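Long-range contacts in MstE (Scytonema sp. PCC 10023, PDB 6SBF), which probably cyclises linear isoprenoid chains into complex merosterol-type scaffolds, as a monodomain class II terpene cyclase built on an alpha6-alpha6 barrel: residues 197-207 against 219-227; 303-313 against 342-353. The protein carries 1 engineered substitution. All blocks are in the same frame, centred on the assembly; numbering follows the deposited sequence. Where two conformers were deposited one is given.

Interaction 1: 197-207 against 219-227; sequences LRVTQTSQGNW and TALTAEALA
Thr219 OG1 is held by two backbone groups at once. The N-H of Trp207 comes in nearly straight, with N 2.9 Å from Thr219 OG1 and 167° at the hydrogen, and the hydroxyl is also hydrogen-bonded to the carbonyl O of His215, one turn back in its own helix. From this anchor the indole of Trp207 lies against helix 215-229. Thr222 CG2 sits over the middle of its six-membered ring, 3.5 Å from the centroid and 18° off the normal, a close CH-pi contact. With OG1 beside the backbone N (chi1 -58°) and CG2 anti to it, Thr222 turns its hydroxyl back to Thr218 O and gives its methyl to the indole. Gln201 CB lies over the opposite face, nearer the rim. Gln201, Gly205 and Trp207 have the Q-x3-G-x-W spacing of the QW motif, familiar from squalene-hopene cyclases, and the polar bonds fit it: Gln201 NE2 donates to Gly205 O at 2.9 Å, and Trp207 NE1 donates at 2.7 Å to Leu197 O, which lies in the plane of the indole. A leucine in place of Trp207 lacks the indole N-H, which would probably leave Leu197 O short of a donor and open a gap between Thr222 CG2 and Gln201 CB. Farther out, Leu226 CD1 packs 3.9 Å from Trp207 CH2 and also touches Arg198 CD, 4.1 Å away; the guanidinium of Arg198 continues to a salt bridge with Asp234.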
loop_
_atom_site.group_PDB
_atom_site.type_symbol
_atom_site.label_atom_id
_atom_site.label_comp_id
_atom_site.label_asym_id
_atom_site.label_seq_id
_atom_site.Cartn_x
_atom_site.Cartn_y
_atom_site.Cartn_z
ATOM N N LEU A 197 -11.385 5.949 11.429
ATOM C CA LEU A 197 -10.072 6.534 11.094
ATOM C C LEU A 197 -9.764 7.703 12.048
ATOM O O LEU A 197 -8.597 7.826 12.509
ATOM C CB LEU A 197 -10.014 6.958 9.653
ATOM C CG LEU A 197 -10.097 5.774 8.661
ATOM C CD1 LEU A 197 -10.148 6.257 7.253
ATOM C CD2 LEU A 197 -8.911 4.833 8.817
ATOM N N ARG A 198 -10.710 8.539 12.381
ATOM C CA ARG A 198 -10.381 9.640 13.293
ATOM C C ARG A 198 -9.988 9.114 14.693
ATOM O O ARG A 198 -8.989 9.608 15.287
ATOM C CB ARG A 198 -11.530 10.627 13.400
ATOM C CG ARG A 198 -11.684 11.536 12.181
ATOM C CD ARG A 198 -10.550 12.557 12.019
ATOM N NE ARG A 198 -10.398 13.377 13.205
ATOM C CZ ARG A 198 -11.213 14.281 13.630
ATOM N NH1 ARG A 198 -11.021 14.753 14.855
ATOM N NH2 ARG A 198 -12.176 14.755 12.883
ATOM N N VAL A 199 -10.702 8.159 15.236
ATOM C CA VAL A 199 -10.463 7.748 16.653
ATOM C C VAL A 199 -9.192 6.948 16.779
ATOM O O VAL A 199 -8.643 6.874 17.891
ATOM C CB VAL A 199 -11.672 7.029 17.227
ATOM C CG1 VAL A 199 -12.905 7.923 17.210
ATOM C CG2 VAL A 199 -11.847 5.653 16.684
ATOM N N THR A 200 -8.678 6.390 15.695
ATOM C CA THR A 200 -7.451 5.556 15.737
ATOM C C THR A 200 -6.156 6.341 15.576
ATOM O O THR A 200 -5.066 5.773 15.739
ATOM C CB THR A 200 -7.517 4.409 14.748
ATOM O OG1 THR A 200 -7.802 4.897 13.430
ATOM C CG2 THR A 200 -8.526 3.368 15.144
ATOM N N GLN A 201 -6.200 7.633 15.335
ATOM C CA GLN A 201 -4.966 8.428 15.212
ATOM C C GLN A 201 -4.283 8.399 16.586
ATOM O O GLN A 201 -4.931 8.627 17.617
ATOM C CB GLN A 201 -5.283 9.884 14.784
ATOM C CG GLN A 201 -4.052 10.669 14.350
ATOM C CD GLN A 201 -4.401 12.033 13.791
ATOM O OE1 GLN A 201 -5.503 12.527 14.052
ATOM N NE2 GLN A 201 -3.450 12.629 13.085
ATOM N N THR A 202 -2.979 8.274 16.591
ATOM C CA THR A 202 -2.217 8.284 17.860
ATOM C C THR A 202 -2.018 9.707 18.344
ATOM O O THR A 202 -2.147 10.657 17.557
ATOM C CB THR A 202 -0.831 7.622 17.735
ATOM O OG1 THR A 202 0.095 8.500 17.045
ATOM C CG2 THR A 202 -0.957 6.271 17.079
ATOM N N SER A 203 -1.513 9.835 19.582
ATOM C CA SER A 203 -1.261 11.168 20.134
ATOM C C SER A 203 -0.120 11.866 19.381
ATOM O O SER A 203 -0.037 13.104 19.470
ATOM C CB SER A 203 -0.948 11.035 21.622
ATOM O OG SER A 203 0.246 10.291 21.730
ATOM N N GLN A 204 0.740 11.123 18.652
ATOM C CA GLN A 204 1.871 11.705 17.908
ATOM C C GLN A 204 1.440 12.148 16.483
ATOM O O GLN A 204 2.261 12.772 15.774
ATOM C CB GLN A 204 3.056 10.761 17.837
ATOM C CG GLN A 204 3.651 10.513 19.211
ATOM C CD GLN A 204 2.888 9.483 19.992
ATOM O OE1 GLN A 204 2.128 8.673 19.461
ATOM N NE2 GLN A 204 3.178 9.427 21.281
ATOM N N GLY A 205 0.209 11.847 16.082
ATOM C CA GLY A 205 -0.289 12.277 14.757
ATOM C C GLY A 205 -0.291 11.217 13.692
ATOM O O GLY A 205 -0.875 11.434 12.614
ATOM N N ASN A 206 0.331 10.093 13.946
ATOM C CA ASN A 206 0.360 8.991 12.973
ATOM C C ASN A 206 -0.753 7.983 13.236
ATOM O O ASN A 206 -1.437 8.017 14.238
ATOM C CB ASN A 206 1.731 8.322 12.954
ATOM C CG ASN A 206 2.036 7.540 14.232
ATOM O OD1 ASN A 206 2.115 8.155 15.291
ATOM N ND2 ASN A 206 2.158 6.218 14.108
ATOM N N TRP A 207 -0.847 7.032 12.323
ATOM C CA TRP A 207 -1.619 5.797 12.503
ATOM C C TRP A 207 -0.630 4.637 12.446
ATOM O O TRP A 207 0.487 4.790 11.920
ATOM C CB TRP A 207 -2.688 5.658 11.407
ATOM C CG TRP A 207 -3.873 6.557 11.592
ATOM C CD1 TRP A 207 -5.074 6.178 12.102
ATOM C CD2 TRP A 207 -4.009 7.943 11.210
ATOM N NE1 TRP A 207 -5.943 7.230 12.115
ATOM C CE2 TRP A 207 -5.320 8.325 11.552
ATOM C CE3 TRP A 207 -3.172 8.875 10.613
ATOM C CZ2 TRP A 207 -5.798 9.626 11.352
ATOM C CZ3 TRP A 207 -3.640 10.158 10.371
ATOM C CH2 TRP A 207 -4.935 10.519 10.752
ATOM N N THR A 219 -0.448 5.861 7.669
ATOM C CA THR A 219 -0.603 7.290 7.977
ATOM C C THR A 219 -0.906 8.049 6.674
ATOM O O THR A 219 -1.814 8.895 6.645
ATOM C CB THR A 219 0.634 7.822 8.691
ATOM O OG1 THR A 219 0.799 7.089 9.923
ATOM C CG2 THR A 219 0.502 9.309 8.997
ATOM N N ALA A 220 -0.133 7.813 5.624
ATOM C CA ALA A 220 -0.364 8.526 4.335
ATOM C C ALA A 220 -1.762 8.180 3.823
ATOM O O ALA A 220 -2.499 9.078 3.419
ATOM C CB ALA A 220 0.670 8.102 3.330
ATOM N N LEU A 221 -2.129 6.898 3.788
ATOM C CA LEU A 221 -3.430 6.524 3.227
ATOM C C LEU A 221 -4.557 7.142 4.034
ATOM O O LEU A 221 -5.570 7.564 3.483
ATOM C CB LEU A 221 -3.549 5.013 3.162
ATOM C CG LEU A 221 -2.753 4.335 2.052
ATOM C CD1 LEU A 221 -2.719 2.867 2.251
ATOM C CD2 LEU A 221 -3.286 4.706 0.667
ATOM N N THR A 222 -4.444 7.149 5.354
ATOM C CA THR A 222 -5.524 7.698 6.203
ATOM C C THR A 222 -5.639 9.206 5.975
ATOM O O THR A 222 -6.774 9.718 5.778
ATOM C CB THR A 222 -5.314 7.372 7.678
ATOM O OG1 THR A 222 -5.242 5.954 7.889
ATOM C CG2 THR A 222 -6.469 7.929 8.465
ATOM N N ALA A 223 -4.516 9.912 6.022
ATOM C CA ALA A 223 -4.548 11.364 5.818
ATOM C C ALA A 223 -5.111 11.690 4.417
ATOM O O ALA A 223 -5.857 12.683 4.266
ATOM C CB ALA A 223 -3.194 11.942 6.013
ATOM N N GLU A 224 -4.742 10.890 3.420
ATOM C CA GLU A 224 -5.267 11.122 2.056
ATOM C C GLU A 224 -6.781 10.922 2.045
ATOM O O GLU A 224 -7.511 11.705 1.365
ATOM C CB GLU A 224 -4.618 10.143 1.083
ATOM C CG GLU A 224 -3.208 10.490 0.674
ATOM C CD GLU A 224 -2.496 9.426 -0.156
ATOM O OE1 GLU A 224 -3.064 8.292 -0.330
ATOM O OE2 GLU A 224 -1.369 9.725 -0.613
ATOM N N ALA A 225 -7.343 9.936 2.750
ATOM C CA ALA A 225 -8.813 9.703 2.753
ATOM C C ALA A 225 -9.479 10.876 3.441
ATOM O O ALA A 225 -10.535 11.363 2.993
ATOM C CB ALA A 225 -9.161 8.414 3.435
ATOM N N LEU A 226 -8.923 11.338 4.552
ATOM C CA LEU A 226 -9.491 12.512 5.240
ATOM C C LEU A 226 -9.440 13.729 4.309
ATOM O O LEU A 226 -10.406 14.518 4.275
ATOM C CB LEU A 226 -8.747 12.755 6.565
ATOM C CG LEU A 226 -8.904 11.661 7.629
ATOM C CD1 LEU A 226 -8.029 12.017 8.823
ATOM C CD2 LEU A 226 -10.366 11.417 8.017
ATOM N N ALA A 227 -8.333 13.939 3.628
ATOM C CA ALA A 227 -8.202 15.081 2.717
ATOM C C ALA A 227 -9.237 14.979 1.583
ATOM O O ALA A 227 -9.871 15.973 1.243
ATOM C CB ALA A 227 -6.830 15.171 2.122
#

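Interaction 2: 303-313 against 342-353; sequences GSWVSSAYLRI and SIIFDHNSIFTT
Leu311 and Ile344 exchange a pair of backbone hydrogen bonds, Leu311 N to Ile344 O at 2.9 Å and Ile344 N to Leu311 O at 2.8 Å, the hydrogen-bonded antiparallel pair of a small mixed sheet; at the other end of the contact, Gly303 and Trp305 close a QW motif with Gln299. On one face of the sheet the two side chains run alongside each other, with Leu311 CD2 4.0 Å from Ile344 CD1, while Tyr310 packs CB against Ile343 CG2 at 3.6 Å. Where the strands give out, Asp346 takes over. Its OD1 accepts from Ala309 N at 3.0 Å, the donor standing above the carboxylate plane. Ser307 OG donates to Asp346 O at 2.6 Å, and Ser349 N reaches that same oxygen from the opposite face of its carbonyl plane. Thr352, in the first turn of helix 350-363, holds the other carboxylate oxygen: its OG1 and backbone N both bond to Asp346 OD2. With OG1 anti to the carbonyl carbon (chi1 -62°), this hydroxyl also meets Ser308 N, which donates to Thr352 OG1 at 3.0 Å, almost straight (171° at the hydrogen). One residue on, Thr353 OG1 accepts from Trp305 N and donates to Ser349 O. Farther out, Phe266 of helix 265-275 touches both Ala309 and Phe351, and Tyr310 OH is tied to His260. Thr353 CG2 meets the Trp305 indole edge in plane, 4.0 Å from Trp305 CE3.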
loop_
_atom_site.group_PDB
_atom_site.type_symbol
_atom_site.label_atom_id
_atom_site.label_comp_id
_atom_site.label_asym_id
_atom_site.label_seq_id
_atom_site.Cartn_x
_atom_site.Cartn_y
_atom_site.Cartn_z
ATOM N N GLY A 303 16.271 0.343 -13.091
ATOM C CA GLY A 303 15.083 1.185 -12.883
ATOM C C GLY A 303 14.338 0.873 -11.603
ATOM O O GLY A 303 13.432 1.617 -11.260
ATOM N N SER A 304 14.649 -0.230 -10.920
ATOM C CA SER A 304 13.977 -0.630 -9.674
ATOM C C SER A 304 14.596 0.092 -8.468
ATOM O O SER A 304 15.663 0.696 -8.573
ATOM C CB SER A 304 14.068 -2.108 -9.487
ATOM O OG SER A 304 15.409 -2.523 -9.196
ATOM N N TRP A 305 13.886 0.006 -7.368
ATOM C CA TRP A 305 14.470 0.360 -6.064
ATOM C C TRP A 305 14.585 -0.945 -5.250
ATOM O O TRP A 305 13.805 -1.869 -5.446
ATOM C CB TRP A 305 13.629 1.389 -5.302
ATOM C CG TRP A 305 13.817 2.782 -5.775
ATOM C CD1 TRP A 305 14.664 3.699 -5.283
ATOM C CD2 TRP A 305 13.180 3.403 -6.920
ATOM N NE1 TRP A 305 14.681 4.818 -6.030
ATOM C CE2 TRP A 305 13.739 4.685 -7.018
ATOM C CE3 TRP A 305 12.192 3.042 -7.826
ATOM C CZ2 TRP A 305 13.349 5.609 -8.013
ATOM C CZ3 TRP A 305 11.771 3.943 -8.791
ATOM C CH2 TRP A 305 12.344 5.208 -8.865
ATOM N N VAL A 306 15.534 -0.968 -4.304
ATOM C CA VAL A 306 15.763 -2.044 -3.298
ATOM C C VAL A 306 14.437 -2.381 -2.616
ATOM O O VAL A 306 13.806 -1.490 -2.062
ATOM C CB VAL A 306 16.905 -1.645 -2.332
ATOM C CG1 VAL A 306 17.071 -2.611 -1.197
ATOM C CG2 VAL A 306 18.228 -1.487 -3.066
ATOM N N SER A 307 14.079 -3.660 -2.556
ATOM C CA SER A 307 12.915 -4.161 -1.814
ATOM C C SER A 307 12.952 -3.699 -0.372
ATOM O O SER A 307 13.984 -3.910 0.323
ATOM C CB SER A 307 12.865 -5.601 -1.856
ATOM O OG SER A 307 12.826 -6.032 -3.204
ATOM N N SER A 308 11.839 -3.152 0.082
ATOM C CA SER A 308 11.679 -2.774 1.497
ATOM C C SER A 308 10.235 -2.800 1.924
ATOM O O SER A 308 9.898 -2.203 2.946
ATOM C CB SER A 308 12.399 -1.457 1.819
ATOM O OG SER A 308 11.889 -0.398 1.007
ATOM N N ALA A 309 9.346 -3.445 1.172
ATOM C CA ALA A 309 7.934 -3.543 1.526
ATOM C C ALA A 309 7.733 -4.704 2.484
ATOM O O ALA A 309 7.485 -5.804 2.085
ATOM C CB ALA A 309 7.078 -3.656 0.303
ATOM N N TYR A 310 7.894 -4.391 3.781
ATOM C CA TYR A 310 7.912 -5.408 4.845
ATOM C C TYR A 310 6.525 -5.705 5.333
ATOM O O TYR A 310 5.879 -4.826 5.957
ATOM C CB TYR A 310 8.880 -5.061 5.965
ATOM C CG TYR A 310 10.327 -5.079 5.554
ATOM C CD1 TYR A 310 10.924 -6.223 5.069
ATOM C CD2 TYR A 310 11.125 -3.969 5.618
ATOM C CE1 TYR A 310 12.252 -6.231 4.666
ATOM C CE2 TYR A 310 12.447 -3.950 5.238
ATOM C CZ TYR A 310 13.041 -5.100 4.759
ATOM O OH TYR A 310 14.337 -5.058 4.367
ATOM N N LEU A 311 6.071 -6.920 5.050
ATOM C CA LEU A 311 4.741 -7.458 5.354
ATOM C C LEU A 311 4.921 -8.411 6.550
ATOM O O LEU A 311 5.690 -9.411 6.451
ATOM C CB LEU A 311 4.209 -8.190 4.133
ATOM C CG LEU A 311 2.829 -8.800 4.244
ATOM C CD1 LEU A 311 1.789 -7.720 4.332
ATOM C CD2 LEU A 311 2.591 -9.702 3.035
ATOM N N ARG A 312 4.210 -8.164 7.604
ATOM C CA ARG A 312 4.326 -9.006 8.779
ATOM C C ARG A 312 3.159 -9.947 8.876
ATOM O O ARG A 312 2.044 -9.647 8.416
ATOM C CB ARG A 312 4.696 -8.112 9.907
ATOM C CG ARG A 312 3.530 -7.368 10.380
ATOM C CD ARG A 312 4.219 -6.293 11.255
ATOM N NE ARG A 312 3.194 -5.441 11.717
ATOM C CZ ARG A 312 3.244 -4.308 12.525
ATOM N NH1 ARG A 312 2.088 -3.759 12.793
ATOM N NH2 ARG A 312 4.324 -3.761 13.025
ATOM N N ILE A 313 3.447 -11.119 9.443
ATOM C CA ILE A 313 2.434 -12.147 9.655
ATOM C C ILE A 313 2.281 -12.283 11.161
ATOM O O ILE A 313 2.977 -13.059 11.818
ATOM C CB ILE A 313 2.832 -13.458 9.004
ATOM C CG1 ILE A 313 3.208 -13.256 7.525
ATOM C CG2 ILE A 313 1.674 -14.417 9.238
ATOM C CD1 ILE A 313 2.151 -12.519 6.645
ATOM N N SER A 342 6.805 -13.587 11.843
ATOM C CA SER A 342 7.877 -13.236 10.887
ATOM C C SER A 342 7.424 -12.176 9.880
ATOM O O SER A 342 6.215 -11.889 9.804
ATOM C CB SER A 342 8.383 -14.467 10.195
ATOM O OG SER A 342 7.567 -14.761 9.074
ATOM N N ILE A 343 8.429 -11.630 9.231
ATOM C CA ILE A 343 8.275 -10.583 8.227
ATOM C C ILE A 343 8.800 -11.132 6.914
ATOM O O ILE A 343 9.930 -11.640 6.848
ATOM C CB ILE A 343 9.008 -9.318 8.681
ATOM C CG1 ILE A 343 8.451 -8.785 9.979
ATOM C CG2 ILE A 343 9.000 -8.255 7.608
ATOM C CD1 ILE A 343 9.236 -7.606 10.553
ATOM N N ILE A 344 8.020 -10.925 5.866
ATOM C CA ILE A 344 8.451 -11.181 4.475
ATOM C C ILE A 344 8.559 -9.875 3.698
ATOM O O ILE A 344 8.089 -8.846 4.151
ATOM C CB ILE A 344 7.523 -12.226 3.841
ATOM C CG1 ILE A 344 6.108 -11.714 3.608
ATOM C CG2 ILE A 344 7.555 -13.523 4.646
ATOM C CD1 ILE A 344 5.385 -12.574 2.634
ATOM N N PHE A 345 9.155 -9.964 2.530
ATOM C CA PHE A 345 9.297 -8.769 1.678
ATOM C C PHE A 345 9.014 -9.128 0.217
ATOM O O PHE A 345 8.805 -10.284 -0.155
ATOM C CB PHE A 345 10.675 -8.117 1.871
ATOM C CG PHE A 345 11.833 -8.948 1.403
ATOM C CD1 PHE A 345 12.397 -8.811 0.177
ATOM C CD2 PHE A 345 12.473 -9.793 2.318
ATOM C CE1 PHE A 345 13.476 -9.564 -0.229
ATOM C CE2 PHE A 345 13.560 -10.552 1.912
ATOM C CZ PHE A 345 14.067 -10.401 0.650
ATOM N N ASP A 346 8.999 -8.077 -0.566
ATOM C CA ASP A 346 8.716 -8.153 -2.010
ATOM C C ASP A 346 9.984 -8.528 -2.757
ATOM O O ASP A 346 10.750 -7.671 -3.193
ATOM C CB ASP A 346 8.152 -6.833 -2.486
ATOM C CG ASP A 346 9.013 -5.598 -2.181
ATOM O OD1 ASP A 346 9.577 -5.461 -1.067
ATOM O OD2 ASP A 346 9.064 -4.713 -3.083
ATOM N N HIS A 347 10.238 -9.842 -2.884
ATOM C CA HIS A 347 11.507 -10.339 -3.436
ATOM C C HIS A 347 11.755 -9.860 -4.872
ATOM O O HIS A 347 12.901 -9.804 -5.296
ATOM C CB HIS A 347 11.556 -11.862 -3.375
ATOM C CG HIS A 347 10.425 -12.540 -4.074
ATOM N ND1 HIS A 347 9.101 -12.579 -3.556
ATOM C CD2 HIS A 347 10.417 -13.148 -5.310
ATOM C CE1 HIS A 347 8.355 -13.228 -4.498
ATOM N NE2 HIS A 347 9.156 -13.620 -5.538
ATOM N N ASN A 348 10.715 -9.513 -5.648
ATOM C CA ASN A 348 10.894 -9.042 -7.046
ATOM C C ASN A 348 11.139 -7.541 -7.099
ATOM O O ASN A 348 11.445 -7.024 -8.186
ATOM C CB ASN A 348 9.685 -9.418 -7.902
ATOM C CG ASN A 348 9.561 -10.914 -8.139
ATOM O OD1 ASN A 348 10.595 -11.590 -8.257
ATOM N ND2 ASN A 348 8.339 -11.419 -8.299
ATOM N N SER A 349 10.958 -6.826 -5.992
ATOM C CA SER A 349 11.094 -5.354 -5.924
ATOM C C SER A 349 9.970 -4.655 -6.707
ATOM O O SER A 349 10.095 -3.428 -6.903
ATOM C CB SER A 349 12.456 -4.863 -6.359
ATOM O OG SER A 349 13.531 -5.565 -5.733
ATOM N N ILE A 350 8.936 -5.385 -7.117
ATOM C CA ILE A 350 7.873 -4.770 -7.936
ATOM C C ILE A 350 6.987 -3.897 -7.028
ATOM O O ILE A 350 6.685 -2.738 -7.380
ATOM C CB ILE A 350 7.095 -5.887 -8.626
ATOM C CG1 ILE A 350 7.955 -6.491 -9.750
ATOM C CG2 ILE A 350 5.757 -5.364 -9.159
ATOM C CD1 ILE A 350 7.355 -7.786 -10.335
ATOM N N PHE A 351 6.641 -4.402 -5.848
ATOM C CA PHE A 351 5.757 -3.668 -4.923
ATOM C C PHE A 351 6.469 -2.377 -4.517
ATOM O O PHE A 351 5.839 -1.282 -4.543
ATOM C CB PHE A 351 5.407 -4.571 -3.742
ATOM C CG PHE A 351 4.147 -4.197 -2.998
ATOM C CD1 PHE A 351 4.153 -3.272 -1.960
ATOM C CD2 PHE A 351 2.938 -4.741 -3.391
ATOM C CE1 PHE A 351 2.976 -3.036 -1.273
ATOM C CE2 PHE A 351 1.772 -4.488 -2.713
ATOM C CZ PHE A 351 1.794 -3.651 -1.618
ATOM N N THR A 352 7.734 -2.434 -4.114
ATOM C CA THR A 352 8.485 -1.231 -3.720
ATOM C C THR A 352 8.604 -0.265 -4.897
ATOM O O THR A 352 8.384 0.923 -4.719
ATOM C CB THR A 352 9.866 -1.617 -3.139
ATOM O OG1 THR A 352 9.735 -2.416 -1.954
ATOM C CG2 THR A 352 10.655 -0.382 -2.767
ATOM N N THR A 353 9.045 -0.768 -6.032
ATOM C CA THR A 353 9.279 0.121 -7.181
ATOM C C THR A 353 7.990 0.855 -7.589
ATOM O O THR A 353 8.062 2.045 -7.884
ATOM C CB THR A 353 9.878 -0.706 -8.327
ATOM O OG1 THR A 353 11.173 -1.181 -7.919
ATOM C CG2 THR A 353 10.103 0.149 -9.555
HETATM O O HOH W 1 15.183 -8.305 -3.718
#

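Interactions 1 and 2 lie on opposite sides of the chain's centre, their centres 24 Å apart and their nearest atoms about 9 Å apart, yet they use one design. In each, a tryptophan of the QW motif bonds through its backbone N to a helical threonine and through its indole to a carbonyl of the preceding helix. They differ in span: 11 residues separate the segments of interaction 1, and 28 those of interaction 2, room enough for a sheet strand. Helix 265-275 touches both, Leu274 meeting Thr219 and Phe266 meeting Ala309. A glycerol, probably from the crystallisation liquor, comes to about 4 Å from Gly303 (nearest atoms), beside the QW motif of interaction 2.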